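Local atomic coordinates of glycerol kinase, putative (Plasmodium falciparum, PDB entry 2W41), a protein that probably catalyses the ATP-dependent phosphorylation of glycerol to sn-glycerol 3-phosphate and binds ADP. Residues 363-368 / 502-507. Residues are numbered along the deposited sequence; the frame is centred on the assembly and turned at random.
Sequences RWRSDA and RTLIQL. With EDO (1,2-ethanediol), chain S.
A368, which closes a type I beta turn begun at R365, comes closest in backbone to L504, the last residue of helix 486-504, with CA atoms 6.1 Å apart. The apolar part of the contact is built largely on L504: its CD2 packs tightly against A368 CB at 3.4 Å and also reaches R365 CB at 3.7 Å. Bends at chi2 and chi3 (-73° and -60°) fold the R365 chain back over this leucine, and one face of the guanidinium lies above CD2. From there NH2 donates to L504 O at 3.1 Å, a bent bond (N-H...O 136°) tilted out of the guanidinium plane. The loop 363-368, in the C-terminal domain of an FGGY kinase, thus illustrates how a cationic side chain can sit at the carboxyl end of a helix, where a favourable interaction with the dipole would be expected. D367, inside the same turn, fixes the rotation of that group by a side-on salt bridge: OD1 accepts from R365 NE at 3.0 Å and OD2 from R365 NH2 at 2.9 Å, both nearly in the guanidinium plane and through syn lone pairs. T503 CG2 lies more loosely beside A368 CB, at 4.3 Å, while T503 OG1 hydrogen-bonds Y373 OH on strand 370-375.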
ATOM      1  N   ARG B 363       4.104 -17.045 -14.564  1.00 47.26           N
ATOM      2  CA  ARG B 363       3.797 -17.636 -13.258  1.00 47.20           C
ATOM      3  C   ARG B 363       2.439 -18.342 -13.205  1.00 46.74           C
ATOM      4  O   ARG B 363       2.326 -19.407 -12.595  1.00 46.12           O
ATOM      5  CB  ARG B 363       3.813 -16.524 -12.197  1.00 47.54           C
ATOM      6  CG  ARG B 363       4.904 -15.459 -12.395  1.00 46.63           C
ATOM      7  CD  ARG B 363       6.036 -15.850 -11.493  1.00 45.54           C
ATOM      8  NE  ARG B 363       7.068 -14.834 -11.347  1.00 44.50           N
ATOM      9  CZ  ARG B 363       8.038 -14.941 -10.452  1.00 43.68           C
ATOM     10  NH1 ARG B 363       8.038 -15.986  -9.643  1.00 42.31           N
ATOM     11  NH2 ARG B 363       8.985 -14.015 -10.347  1.00 44.71           N
ATOM     12  N   TRP B 364       1.440 -17.713 -13.832  1.00 46.24           N
ATOM     13  CA  TRP B 364       0.019 -18.093 -13.779  1.00 45.96           C
ATOM     14  C   TRP B 364      -0.512 -18.358 -12.362  1.00 45.56           C
ATOM     15  O   TRP B 364      -0.805 -19.515 -11.970  1.00 45.40           O
ATOM     16  CB  TRP B 364      -0.263 -19.251 -14.723  1.00 46.04           C
ATOM     17  CG  TRP B 364      -0.081 -18.885 -16.149  1.00 47.15           C
ATOM     18  CD1 TRP B 364       0.930 -19.319 -17.010  1.00 46.01           C
ATOM     19  CD2 TRP B 364      -0.923 -18.026 -16.924  1.00 46.47           C
ATOM     20  NE1 TRP B 364       0.739 -18.780 -18.248  1.00 46.55           N
ATOM     21  CE2 TRP B 364      -0.382 -17.977 -18.229  1.00 47.33           C
ATOM     22  CE3 TRP B 364      -2.076 -17.281 -16.642  1.00 47.38           C
ATOM     23  CZ2 TRP B 364      -0.967 -17.217 -19.256  1.00 46.89           C
ATOM     24  CZ3 TRP B 364      -2.664 -16.530 -17.676  1.00 47.22           C
ATOM     25  CH2 TRP B 364      -2.101 -16.510 -18.962  1.00 46.20           C
ATOM     26  N   ARG B 365      -0.654 -17.274 -11.600  1.00 44.97           N
ATOM     27  CA  ARG B 365      -1.120 -17.364 -10.195  1.00 44.21           C
ATOM     28  C   ARG B 365      -2.332 -16.465  -9.924  1.00 43.40           C
ATOM     29  O   ARG B 365      -2.167 -15.266  -9.630  1.00 42.94           O
ATOM     30  CB  ARG B 365       0.043 -17.055  -9.246  1.00 43.97           C
ATOM     31  CG  ARG B 365       1.154 -18.097  -9.340  1.00 44.84           C
ATOM     32  CD  ARG B 365       0.742 -19.447  -8.676  1.00 43.34           C
ATOM     33  NE  ARG B 365       0.428 -19.255  -7.257  1.00 40.95           N
ATOM     34  CZ  ARG B 365       1.289 -19.495  -6.268  1.00 42.96           C
ATOM     35  NH1 ARG B 365       2.515 -19.942  -6.546  1.00 40.54           N
ATOM     36  NH2 ARG B 365       0.935 -19.294  -4.992  1.00 41.15           N
ATOM     37  N   SER B 366      -3.548 -17.034 -10.032  1.00 41.94           N
ATOM     38  CA  SER B 366      -4.800 -16.228  -9.910  1.00 40.20           C
ATOM     39  C   SER B 366      -5.013 -15.764  -8.482  1.00 39.11           C
ATOM     40  O   SER B 366      -5.786 -14.864  -8.232  1.00 38.99           O
ATOM     41  CB  SER B 366      -6.008 -17.021 -10.421  1.00 40.66           C
ATOM     42  OG  SER B 366      -6.178 -18.244  -9.701  1.00 41.27           O
ATOM     43  N   ASP B 367      -4.265 -16.383  -7.569  1.00 38.39           N
ATOM     44  CA  ASP B 367      -4.320 -16.208  -6.110  1.00 38.69           C
ATOM     45  C   ASP B 367      -3.427 -15.111  -5.508  1.00 38.56           C
ATOM     46  O   ASP B 367      -3.555 -14.777  -4.304  1.00 39.15           O
ATOM     47  CB  ASP B 367      -3.984 -17.532  -5.408  1.00 38.38           C
ATOM     48  CG  ASP B 367      -2.646 -18.120  -5.844  1.00 40.69           C
ATOM     49  OD1 ASP B 367      -2.358 -18.179  -7.067  1.00 42.55           O
ATOM     50  OD2 ASP B 367      -1.869 -18.568  -4.954  1.00 43.08           O
ATOM     51  N   ALA B 368      -2.514 -14.600  -6.336  1.00 36.90           N
ATOM     52  CA  ALA B 368      -1.712 -13.438  -6.055  1.00 35.57           C
ATOM     53  C   ALA B 368      -2.600 -12.209  -5.985  1.00 35.29           C
ATOM     54  O   ALA B 368      -3.544 -12.042  -6.831  1.00 34.71           O
ATOM     55  CB  ALA B 368      -0.633 -13.259  -7.174  1.00 34.33           C
ATOM     56  N   ARG B 502       7.396 -13.467  -1.769  1.00 41.11           N
ATOM     57  CA  ARG B 502       6.671 -13.160  -0.548  1.00 40.44           C
ATOM     58  C   ARG B 502       5.173 -13.138  -0.815  1.00 40.26           C
ATOM     59  O   ARG B 502       4.378 -13.555   0.007  1.00 40.27           O
ATOM     60  CB  ARG B 502       7.021 -11.756  -0.063  1.00 41.35           C
ATOM     61  CG  ARG B 502       8.418 -11.526   0.349  1.00 39.47           C
ATOM     62  CD  ARG B 502       8.513 -10.185   0.953  1.00 37.54           C
ATOM     63  NE  ARG B 502       9.913  -9.899   1.165  1.00 40.97           N
ATOM     64  CZ  ARG B 502      10.652 -10.413   2.148  1.00 42.15           C
ATOM     65  NH1 ARG B 502      10.118 -11.204   3.068  1.00 40.36           N
ATOM     66  NH2 ARG B 502      11.939 -10.106   2.227  1.00 44.05           N
ATOM     67  N   THR B 503       4.826 -12.573  -1.960  1.00 39.91           N
ATOM     68  CA  THR B 503       3.470 -12.475  -2.463  1.00 39.83           C
ATOM     69  C   THR B 503       2.829 -13.883  -2.713  1.00 40.30           C
ATOM     70  O   THR B 503       1.620 -14.061  -2.533  1.00 38.77           O
ATOM     71  CB  THR B 503       3.509 -11.582  -3.727  1.00 39.64           C
ATOM     72  OG1 THR B 503       3.971 -10.273  -3.348  1.00 37.59           O
ATOM     73  CG2 THR B 503       2.179 -11.509  -4.456  1.00 37.39           C
ATOM     74  N   LEU B 504       3.652 -14.862  -3.091  1.00 40.50           N
ATOM     75  CA  LEU B 504       3.142 -16.128  -3.575  1.00 41.57           C
ATOM     76  C   LEU B 504       3.377 -17.296  -2.622  1.00 42.18           C
ATOM     77  O   LEU B 504       2.660 -18.256  -2.674  1.00 42.21           O
ATOM     78  CB  LEU B 504       3.715 -16.460  -4.965  1.00 41.73           C
ATOM     79  CG  LEU B 504       3.446 -15.573  -6.176  1.00 42.28           C
ATOM     80  CD1 LEU B 504       4.188 -16.167  -7.372  1.00 42.35           C
ATOM     81  CD2 LEU B 504       1.957 -15.394  -6.502  1.00 40.95           C
ATOM     82  N   ILE B 505       4.359 -17.203  -1.740  1.00 44.45           N
ATOM     83  CA  ILE B 505       4.700 -18.295  -0.793  1.00 45.93           C
ATOM     84  C   ILE B 505       3.457 -18.742  -0.026  1.00 47.36           C
ATOM     85  O   ILE B 505       2.628 -17.900   0.373  1.00 47.53           O
ATOM     86  CB  ILE B 505       5.840 -17.873   0.172  1.00 45.51           C
ATOM     87  CG1 ILE B 505       6.284 -19.015   1.096  1.00 47.64           C
ATOM     88  CG2 ILE B 505       5.423 -16.690   1.010  1.00 45.85           C
ATOM     89  CD1 ILE B 505       7.653 -19.676   0.743  1.00 50.87           C
ATOM     90  N   GLN B 506       3.318 -20.062   0.153  1.00 48.48           N
ATOM     91  CA  GLN B 506       2.084 -20.650   0.716  1.00 49.47           C
ATOM     92  C   GLN B 506       2.264 -20.959   2.185  1.00 49.19           C
ATOM     93  O   GLN B 506       3.240 -21.602   2.578  1.00 49.06           O
ATOM     94  CB  GLN B 506       1.597 -21.860  -0.108  1.00 49.88           C
ATOM     95  CG  GLN B 506       1.126 -21.413  -1.493  1.00 52.15           C
ATOM     96  CD  GLN B 506       0.440 -22.501  -2.269  1.00 58.85           C
ATOM     97  OE1 GLN B 506       1.015 -23.066  -3.205  1.00 61.72           O
ATOM     98  NE2 GLN B 506      -0.808 -22.801  -1.901  1.00 61.40           N
ATOM     99  N   LEU B 507       1.347 -20.453   2.999  1.00 48.77           N
ATOM    100  CA  LEU B 507       1.547 -20.491   4.444  1.00 48.99           C
ATOM    101  C   LEU B 507       0.257 -20.930   5.157  1.00 48.47           C
ATOM    102  O   LEU B 507      -0.780 -21.136   4.496  1.00 47.98           O
ATOM    103  CB  LEU B 507       2.046 -19.125   4.962  1.00 48.83           C
ATOM    104  CG  LEU B 507       3.298 -18.444   4.392  1.00 49.13           C
ATOM    105  CD1 LEU B 507       3.315 -16.922   4.713  1.00 48.80           C
ATOM    106  CD2 LEU B 507       4.624 -19.119   4.811  1.00 48.53           C
TER
HETATM  107  C1  EDO S1507      11.174  -5.907   0.886  1.00 45.18           C
HETATM  108  O1  EDO S1507      11.086  -5.064  -0.269  1.00 48.30           O
HETATM  109  C2  EDO S1507      11.476  -7.304   0.357  1.00 46.98           C
HETATM  110  O2  EDO S1507      10.528  -7.622  -0.665  1.00 47.66           O